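Local coordinates for protein putative sulfatase yidJ (Bacteroides fragilis, PDB 2QZU) that probably hydrolyses sulfate esters, perhaps aryl sulfates, as a metal-binding member of the sulfatase family, at residues 38-43 against 335-339; 97-103 against 134-138; 199-205 against 226-230. All blocks are in the same frame, centred on the assembly; numbering follows the deposited sequence.

Interaction 1 of 3, residues 38-43 against 335-339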
loop_
_atom_site.group_PDB
_atom_site.type_symbol
_atom_site.label_atom_id
_atom_site.label_comp_id
_atom_site.label_asym_id
_atom_site.label_seq_id
_atom_site.Cartn_x
_atom_site.Cartn_y
_atom_site.Cartn_z
ATOM N N TYR A 38 2.548 -4.236 18.786
ATOM C CA TYR A 38 2.782 -5.647 19.096
ATOM C C TYR A 38 1.782 -6.140 20.159
ATOM O O TYR A 38 1.779 -5.655 21.291
ATOM C CB TYR A 38 4.225 -5.809 19.606
ATOM C CG TYR A 38 4.741 -7.236 19.685
ATOM C CD1 TYR A 38 4.078 -8.204 20.441
ATOM C CD2 TYR A 38 5.908 -7.607 19.015
ATOM C CE1 TYR A 38 4.568 -9.512 20.528
ATOM C CE2 TYR A 38 6.406 -8.911 19.098
ATOM C CZ TYR A 38 5.728 -9.855 19.856
ATOM O OH TYR A 38 6.208 -11.145 19.944
ATOM N N ARG A 39 0.936 -7.102 19.792
ATOM C CA ARG A 39 -0.058 -7.654 20.721
ATOM C C ARG A 39 0.563 -8.527 21.805
ATOM O O ARG A 39 1.446 -9.341 21.533
ATOM C CB ARG A 39 -1.108 -8.480 19.974
ATOM C CG ARG A 39 -2.086 -7.652 19.168
ATOM C CD ARG A 39 -3.277 -8.480 18.688
ATOM N NE ARG A 39 -2.919 -9.505 17.708
ATOM C CZ ARG A 39 -2.614 -10.766 18.007
ATOM N NH1 ARG A 39 -2.612 -11.178 19.267
ATOM N NH2 ARG A 39 -2.326 -11.623 17.036
ATOM N N GLY A 40 0.071 -8.370 23.029
ATOM C CA GLY A 40 0.590 -9.138 24.148
ATOM C C GLY A 40 0.536 -10.651 24.008
ATOM O O GLY A 40 1.467 -11.341 24.424
ATOM N N ASP A 41 -0.537 -11.187 23.434
ATOM C CA ASP A 41 -0.640 -12.638 23.293
ATOM C C ASP A 41 0.137 -13.213 22.116
ATOM O O ASP A 41 0.180 -14.428 21.940
ATOM C CB ASP A 41 -2.107 -13.077 23.195
ATOM C CG ASP A 41 -2.862 -12.885 24.500
ATOM O OD1 ASP A 41 -2.212 -12.891 25.566
ATOM O OD2 ASP A 41 -4.102 -12.741 24.460
ATOM N N ALA A 42 0.759 -12.348 21.320
ATOM C CA ALA A 42 1.523 -12.811 20.167
ATOM C C ALA A 42 2.961 -13.152 20.546
ATOM O O ALA A 42 3.908 -12.715 19.897
ATOM C CB ALA A 42 1.505 -11.758 19.062
ATOM N N ILE A 43 3.110 -13.923 21.620
ATOM C CA ILE A 43 4.415 -14.374 22.090
ATOM C C ILE A 43 4.293 -15.892 22.152
ATOM O O ILE A 43 3.350 -16.418 22.744
ATOM C CB ILE A 43 4.747 -13.833 23.502
ATOM C CG1 ILE A 43 4.815 -12.303 23.479
ATOM C CG2 ILE A 43 6.082 -14.397 23.973
ATOM C CD1 ILE A 43 5.023 -11.678 24.852
ATOM N N ARG A 335 -3.797 -4.977 25.516
ATOM C CA ARG A 335 -2.750 -5.913 25.923
ATOM C C ARG A 335 -1.454 -5.793 25.125
ATOM O O ARG A 335 -1.454 -5.821 23.892
ATOM C CB ARG A 335 -3.281 -7.349 25.869
ATOM C CG ARG A 335 -4.164 -7.711 27.056
ATOM C CD ARG A 335 -3.330 -8.239 28.217
ATOM N NE ARG A 335 -2.636 -9.457 27.814
ATOM C CZ ARG A 335 -1.320 -9.572 27.659
ATOM N NH1 ARG A 335 -0.804 -10.729 27.271
ATOM N NH2 ARG A 335 -0.517 -8.546 27.914
ATOM N N ILE A 336 -0.349 -5.650 25.851
ATOM C CA ILE A 336 0.969 -5.521 25.250
ATOM C C ILE A 336 1.964 -6.479 25.887
ATOM O O ILE A 336 1.769 -6.945 27.017
ATOM C CB ILE A 336 1.544 -4.088 25.426
ATOM C CG1 ILE A 336 1.599 -3.727 26.915
ATOM C CG2 ILE A 336 0.699 -3.088 24.666
ATOM C CD1 ILE A 336 2.357 -2.434 27.221
ATOM N N PRO A 337 3.030 -6.820 25.150
ATOM C CA PRO A 337 4.031 -7.723 25.712
ATOM C C PRO A 337 4.794 -6.914 26.752
ATOM O O PRO A 337 4.845 -5.682 26.678
ATOM C CB PRO A 337 4.894 -8.075 24.508
ATOM C CG PRO A 337 4.831 -6.836 23.677
ATOM C CD PRO A 337 3.356 -6.481 23.755
HETATM N N MSE A 338 5.376 -7.604 27.720
HETATM C CA MSE A 338 6.132 -6.947 28.772
HETATM C C MSE A 338 7.034 -8.004 29.381
HETATM O O MSE A 338 6.640 -8.719 30.304
HETATM C CB MSE A 338 5.172 -6.385 29.828
HETATM C CG MSE A 338 5.822 -5.679 30.998
HETATM SE SE MSE A 338 6.558 -3.952 30.550
HETATM C CE MSE A 338 4.902 -2.945 30.314
ATOM N N ILE A 339 8.236 -8.112 28.826
ATOM C CA ILE A 339 9.236 -9.068 29.280
ATOM C C ILE A 339 10.400 -8.274 29.854
ATOM O O ILE A 339 10.882 -7.327 29.231
ATOM C CB ILE A 339 9.749 -9.932 28.107
ATOM C CG1 ILE A 339 8.592 -10.715 27.487
ATOM C CG2 ILE A 339 10.829 -10.893 28.596
ATOM C CD1 ILE A 339 8.972 -11.474 26.239
HETATM O O HOH W 1 1.855 -10.569 27.037
HETATM O O HOH W 2 -4.411 -11.332 27.376
#

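Interaction 2 of 3, residues 97-103 against 134-138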
loop_
_atom_site.group_PDB
_atom_site.type_symbol
_atom_site.label_atom_id
_atom_site.label_comp_id
_atom_site.label_asym_id
_atom_site.label_seq_id
_atom_site.Cartn_x
_atom_site.Cartn_y
_atom_site.Cartn_z
ATOM N N ASN A 97 -2.336 11.483 18.309
ATOM C CA ASN A 97 -1.101 11.265 17.557
ATOM C C ASN A 97 -0.527 12.606 17.143
ATOM O O ASN A 97 -1.266 13.567 16.914
ATOM C CB ASN A 97 -1.361 10.458 16.279
ATOM C CG ASN A 97 -1.412 8.963 16.524
ATOM O OD1 ASN A 97 -2.235 8.261 15.939
ATOM N ND2 ASN A 97 -0.527 8.471 17.379
ATOM N N CYS A 98 0.795 12.669 17.042
ATOM C CA CYS A 98 1.435 13.889 16.599
ATOM C C CYS A 98 1.327 13.888 15.082
ATOM O O CYS A 98 1.680 12.909 14.423
ATOM C CB CYS A 98 2.907 13.922 17.018
ATOM S SG CYS A 98 3.154 14.000 18.809
ATOM N N ASN A 99 0.785 14.975 14.546
ATOM C CA ASN A 99 0.630 15.170 13.112
ATOM C C ASN A 99 0.176 16.614 12.944
ATOM O O ASN A 99 -0.095 17.299 13.934
ATOM C CB ASN A 99 -0.393 14.188 12.502
ATOM C CG ASN A 99 -1.773 14.290 13.139
ATOM O OD1 ASN A 99 -2.309 15.377 13.320
ATOM N ND2 ASN A 99 -2.359 13.140 13.467
ATOM N N SER A 100 0.092 17.084 11.707
ATOM C CA SER A 100 -0.303 18.469 11.472
ATOM C C SER A 100 -1.728 18.819 11.893
ATOM O O SER A 100 -2.047 19.992 12.074
ATOM C CB SER A 100 -0.083 18.835 10.000
ATOM O OG SER A 100 -0.828 17.998 9.144
ATOM N N GLU A 101 -2.583 17.814 12.054
ATOM C CA GLU A 101 -3.962 18.059 12.467
ATOM C C GLU A 101 -4.030 18.417 13.953
ATOM O O GLU A 101 -4.824 19.261 14.364
ATOM C CB GLU A 101 -4.828 16.820 12.201
ATOM C CG GLU A 101 -6.273 16.955 12.663
ATOM C CD GLU A 101 -7.100 15.709 12.391
ATOM O OE1 GLU A 101 -6.804 14.647 12.981
ATOM O OE2 GLU A 101 -8.048 15.792 11.581
ATOM N N THR A 102 -3.187 17.774 14.757
ATOM C CA THR A 102 -3.180 18.021 16.195
ATOM C C THR A 102 -2.163 19.073 16.625
ATOM O O THR A 102 -2.214 19.566 17.752
ATOM C CB THR A 102 -2.893 16.724 16.971
ATOM O OG1 THR A 102 -1.582 16.249 16.638
ATOM C CG2 THR A 102 -3.917 15.656 16.614
ATOM N N ALA A 103 -1.248 19.417 15.727
ATOM C CA ALA A 103 -0.208 20.395 16.027
ATOM C C ALA A 103 -0.717 21.736 16.556
ATOM O O ALA A 103 -0.150 22.287 17.497
ATOM C CB ALA A 103 0.661 20.621 14.798
ATOM N N HIS A 134 8.141 9.678 17.445
ATOM C CA HIS A 134 6.758 10.129 17.291
ATOM C C HIS A 134 6.217 10.992 18.434
ATOM O O HIS A 134 5.108 10.764 18.913
ATOM C CB HIS A 134 5.825 8.927 17.088
ATOM C CG HIS A 134 4.550 9.269 16.378
ATOM N ND1 HIS A 134 3.482 8.396 16.302
ATOM C CD2 HIS A 134 4.172 10.379 15.704
ATOM C CE1 HIS A 134 2.508 8.957 15.610
ATOM N NE2 HIS A 134 2.900 10.162 15.233
ATOM N N LEU A 135 6.996 11.979 18.869
ATOM C CA LEU A 135 6.550 12.858 19.943
ATOM C C LEU A 135 6.720 14.343 19.610
ATOM O O LEU A 135 6.630 15.199 20.493
ATOM C CB LEU A 135 7.285 12.512 21.246
ATOM C CG LEU A 135 6.739 11.271 21.966
ATOM C CD1 LEU A 135 7.711 10.840 23.057
ATOM C CD2 LEU A 135 5.358 11.584 22.553
ATOM N N ASP A 136 6.956 14.643 18.335
ATOM C CA ASP A 136 7.113 16.030 17.884
ATOM C C ASP A 136 6.026 16.413 16.873
ATOM O O ASP A 136 5.707 15.641 15.970
ATOM C CB ASP A 136 8.489 16.237 17.240
ATOM C CG ASP A 136 9.632 15.987 18.206
ATOM O OD1 ASP A 136 9.636 16.585 19.302
ATOM O OD2 ASP A 136 10.529 15.193 17.865
ATOM N N ALA A 137 5.466 17.610 17.031
ATOM C CA ALA A 137 4.429 18.105 16.123
ATOM C C ALA A 137 5.060 18.633 14.832
ATOM O O ALA A 137 5.963 19.469 14.868
ATOM C CB ALA A 137 3.628 19.217 16.804
ATOM N N PRO A 138 4.598 18.151 13.670
ATOM C CA PRO A 138 5.181 18.641 12.416
ATOM C C PRO A 138 4.816 20.109 12.173
ATOM O O PRO A 138 3.778 20.579 12.636
ATOM C CB PRO A 138 4.561 17.722 11.358
ATOM C CG PRO A 138 4.196 16.472 12.132
ATOM C CD PRO A 138 3.657 17.045 13.419
#

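Interaction 3 of 3, residues 199-205 against 226-230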
loop_
_atom_site.group_PDB
_atom_site.type_symbol
_atom_site.label_atom_id
_atom_site.label_comp_id
_atom_site.label_asym_id
_atom_site.label_seq_id
_atom_site.Cartn_x
_atom_site.Cartn_y
_atom_site.Cartn_z
ATOM N N TRP A 199 15.912 -3.640 6.048
ATOM C CA TRP A 199 14.691 -3.664 6.851
ATOM C C TRP A 199 14.951 -2.914 8.157
ATOM O O TRP A 199 15.978 -3.115 8.798
ATOM C CB TRP A 199 14.269 -5.116 7.125
ATOM C CG TRP A 199 12.859 -5.265 7.654
ATOM C CD1 TRP A 199 11.727 -4.662 7.170
ATOM C CD2 TRP A 199 12.432 -6.107 8.731
ATOM N NE1 TRP A 199 10.624 -5.080 7.882
ATOM C CE2 TRP A 199 11.029 -5.967 8.846
ATOM C CE3 TRP A 199 13.101 -6.971 9.612
ATOM C CZ2 TRP A 199 10.278 -6.659 9.807
ATOM C CZ3 TRP A 199 12.354 -7.661 10.569
ATOM C CH2 TRP A 199 10.958 -7.500 10.657
ATOM N N GLY A 200 14.017 -2.046 8.535
ATOM C CA GLY A 200 14.166 -1.253 9.744
ATOM C C GLY A 200 14.768 -1.948 10.953
ATOM O O GLY A 200 15.825 -1.532 11.434
ATOM N N PRO A 201 14.119 -3.003 11.475
ATOM C CA PRO A 201 14.606 -3.744 12.643
ATOM C C PRO A 201 16.030 -4.257 12.487
ATOM O O PRO A 201 16.766 -4.352 13.464
ATOM C CB PRO A 201 13.595 -4.880 12.776
ATOM C CG PRO A 201 12.327 -4.238 12.288
ATOM C CD PRO A 201 12.808 -3.521 11.043
ATOM N N GLU A 202 16.397 -4.601 11.254
ATOM C CA GLU A 202 17.735 -5.100 10.954
ATOM C C GLU A 202 18.776 -4.010 11.147
ATOM O O GLU A 202 19.802 -4.226 11.794
ATOM C CB GLU A 202 17.809 -5.596 9.509
ATOM C CG GLU A 202 17.528 -7.064 9.324
ATOM C CD GLU A 202 17.730 -7.504 7.886
ATOM O OE1 GLU A 202 18.793 -7.179 7.313
ATOM O OE2 GLU A 202 16.831 -8.173 7.333
ATOM N N TYR A 203 18.504 -2.841 10.574
ATOM C CA TYR A 203 19.411 -1.704 10.672
ATOM C C TYR A 203 19.494 -1.228 12.117
ATOM O O TYR A 203 20.580 -0.996 12.652
ATOM C CB TYR A 203 18.917 -0.558 9.787
ATOM C CG TYR A 203 19.756 0.701 9.891
ATOM C CD1 TYR A 203 21.048 0.756 9.362
ATOM C CD2 TYR A 203 19.254 1.838 10.522
ATOM C CE1 TYR A 203 21.815 1.918 9.463
ATOM C CE2 TYR A 203 20.007 2.995 10.627
ATOM C CZ TYR A 203 21.282 3.033 10.099
ATOM O OH TYR A 203 22.016 4.186 10.222
ATOM N N GLU A 204 18.335 -1.088 12.746
ATOM C CA GLU A 204 18.280 -0.639 14.125
ATOM C C GLU A 204 19.051 -1.564 15.055
ATOM O O GLU A 204 19.784 -1.099 15.924
ATOM C CB GLU A 204 16.818 -0.498 14.553
ATOM C CG GLU A 204 16.164 0.719 13.913
ATOM C CD GLU A 204 14.668 0.577 13.723
ATOM O OE1 GLU A 204 14.084 -0.399 14.241
ATOM O OE2 GLU A 204 14.075 1.454 13.054
ATOM N N ALA A 205 18.899 -2.871 14.873
ATOM C CA ALA A 205 19.617 -3.826 15.704
ATOM C C ALA A 205 21.122 -3.701 15.452
ATOM O O ALA A 205 21.926 -3.832 16.375
ATOM C CB ALA A 205 19.141 -5.252 15.413
ATOM N N VAL A 226 15.607 1.130 21.893
ATOM C CA VAL A 226 15.561 0.661 20.516
ATOM C C VAL A 226 14.060 0.552 20.241
ATOM O O VAL A 226 13.389 -0.335 20.762
ATOM C CB VAL A 226 16.242 -0.717 20.347
ATOM C CG1 VAL A 226 16.197 -1.140 18.889
ATOM C CG2 VAL A 226 17.686 -0.643 20.823
ATOM N N SER A 227 13.551 1.483 19.441
ATOM C CA SER A 227 12.132 1.562 19.112
ATOM C C SER A 227 11.872 1.119 17.671
ATOM O O SER A 227 12.002 1.910 16.734
ATOM C CB SER A 227 11.660 3.006 19.323
ATOM O OG SER A 227 10.289 3.168 19.016
HETATM N N MSE A 228 11.496 -0.147 17.505
HETATM C CA MSE A 228 11.240 -0.707 16.177
HETATM C C MSE A 228 9.814 -0.452 15.712
HETATM O O MSE A 228 8.889 -0.396 16.521
HETATM C CB MSE A 228 11.525 -2.207 16.190
HETATM C CG MSE A 228 12.968 -2.545 16.539
HETATM SE SE MSE A 228 13.222 -4.457 16.737
HETATM C CE MSE A 228 15.148 -4.479 16.976
ATOM N N ASN A 229 9.643 -0.312 14.401
ATOM C CA ASN A 229 8.332 -0.032 13.826
ATOM C C ASN A 229 7.487 -1.295 13.623
ATOM O O ASN A 229 6.364 -1.373 14.121
ATOM C CB ASN A 229 8.490 0.746 12.515
ATOM C CG ASN A 229 7.300 1.645 12.231
ATOM O OD1 ASN A 229 6.153 1.237 12.394
ATOM N ND2 ASN A 229 7.569 2.874 11.805
ATOM N N PRO A 230 7.999 -2.295 12.879
ATOM C CA PRO A 230 7.172 -3.498 12.715
ATOM C C PRO A 230 6.926 -4.049 14.124
ATOM O O PRO A 230 7.750 -3.848 15.011
ATOM C CB PRO A 230 8.067 -4.428 11.898
ATOM C CG PRO A 230 8.950 -3.478 11.120
ATOM C CD PRO A 230 9.273 -2.413 12.143
HETATM O O HOH W 3 11.872 -0.789 12.655
HETATM O O HOH W 4 11.734 2.019 14.043
#

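Interaction 1 of 3, residues 38-43 against 335-339
D41 and R335 meet at about a right angle, carboxylate and guanidinium planes turned 70° apart. Their salt bridge runs from NH1 of R335 to OD1 of D41, 3.1 Å away, and the nitrogen comes down on that oxygen from above the carboxylate plane. Bends at chi2 (-88°) and chi3 (-62°) curl the arginine back over the turn, so that one face of its guanidinium lies on CA of G40, where no CB stands in the way. Two waters in the guanidinium plane complete the grip: one links NH1 of R335 to O of G40, the other links NE of R335 to OD1 of D41. NH2 is engaged by the carbonyl of A69; with a partner at each nitrogen, the group's rotation is restrained. Beneath this polar layer N of G40 donates to O of R335 at 3.1 Å.

The apolar half centres on P337. Its CG approaches CD1 of Y38 obliquely at 3.6 Å, while its CB touches CD1 of I43, also at 3.6 Å. CD1 of I43 also lies 4.2 Å from CD1 of I339. The Y38 ring also packs edge-to-face with F310, and OH of Y38 makes a weak hydrogen bond to O of A42, the last residue of the turn.

The 38-43 loop follows strand 29-35 and makes a type I turn from R39 to A42. It packs on the lead-in to strand 338-341, a strand two places from 29-35 in the central mixed sheet of the sulfatase α/β fold.

Interaction 2 of 3, residues 97-103 against 134-138
H134 reaches across to the backbone of C98 with its imidazole. From CB the ring is set by a chi1 of -156°, which puts CG anti to the backbone N and swings the imidazole toward the 97-103 loop. CD2 of H134 then rests near CB of C98, at 4.0 Å. Next to it, NE2 of H134 donates to O of C98 at 3.1 Å, in the carbonyl plane and on a lone pair, with an N-H...O angle of 147°. The other ring nitrogen, ND1, is hydrogen-bonded to OG of S76.

The C98 side chain packs on the backbone of 135-136: its CB lies 3.4 Å from O of D136, and its SG 3.7 Å from C of L135. Further along, CD of P138 packs on C of N99 at 3.5 Å, and CB of A103 meets CB of A137 at 3.8 Å. The 97-103 loop is braced from within by OD1 of N99, which accepts from N of T102 in an Asx motif.

Bonds at both ring nitrogens restrain the imidazole's rotation. The C98 carbonyl probably helps to hold ND1 of H134 toward S76, the serine predicted to become 3-oxoalanine and unmodified here.

Interaction 3 of 3, residues 199-205 against 226-230
The start of helix 200-213 (residues 200-205) runs nearly antiparallel to the end of strand 222-228, with 171° between the two segment directions and 8.8 Å between their axes at closest approach. No direct hydrogen bond joins them; apolar packing and two waters do. At the helix start W199 occupies the N-cap position. CG lies anti to the backbone N (chi1 -166°), an orientation that sends the indole crosswise to the helix direction, until CZ2 of W199 sits 3.7 Å from CG of P230. The approach to the ring is oblique, the two side chains sliding past each other in opposite directions. P201 covers one face of the same indole, its CD 3.5 Å above the plane and over the centre, and NE1 is bonded to O of L237. P201 and P230 also reach toward each other, CG of P201 lying 3.6 Å from CD of P230.

This is the helix of a beta-alpha-beta crossover: the chain leaves strand 168-172, passes through the small 182-183/194-195 sheet, returns by helix 200-213, and enters strand 222-228 parallel to the first, with strand 126-130 between them in the sheet.

Farther along the helix, the extended selenomethionine M228 runs past E204 in the opposite sense, its CG 3.3 Å from OE1 of E204. SE of M228 goes on to lie 4.0 Å from CB of P201, and its methyl brushes A205. The buried E204 carboxylate is held by two ordered waters and Y183. One water donates to OE1 of E204 at 2.7 Å and accepts from N of N229; a second donates to OE2 of E204 at 2.6 Å and to O of S227. OE2 is also bonded to OH of Y183.

In the fold
From the N terminus the chain runs up strand 29-35 into 38-43, the first half of interaction 1, with 291 residues between it and its partner 335-339. Both other contacts are nested inside that long loop. Residues 97-103 find 134-138 after only 30 residues, closing interaction 2 just beyond strand 126-130. Interaction 3 then opens at 199 and closes at 230, in series with interaction 2, and joins helix 200-213 to the end of strand 222-228. Interactions 1 and 3 reach the same central sheet, their centres about 17 Å apart; interaction 2 joins loops, its centre about 22 Å from that of interaction 3. None of the three touches another.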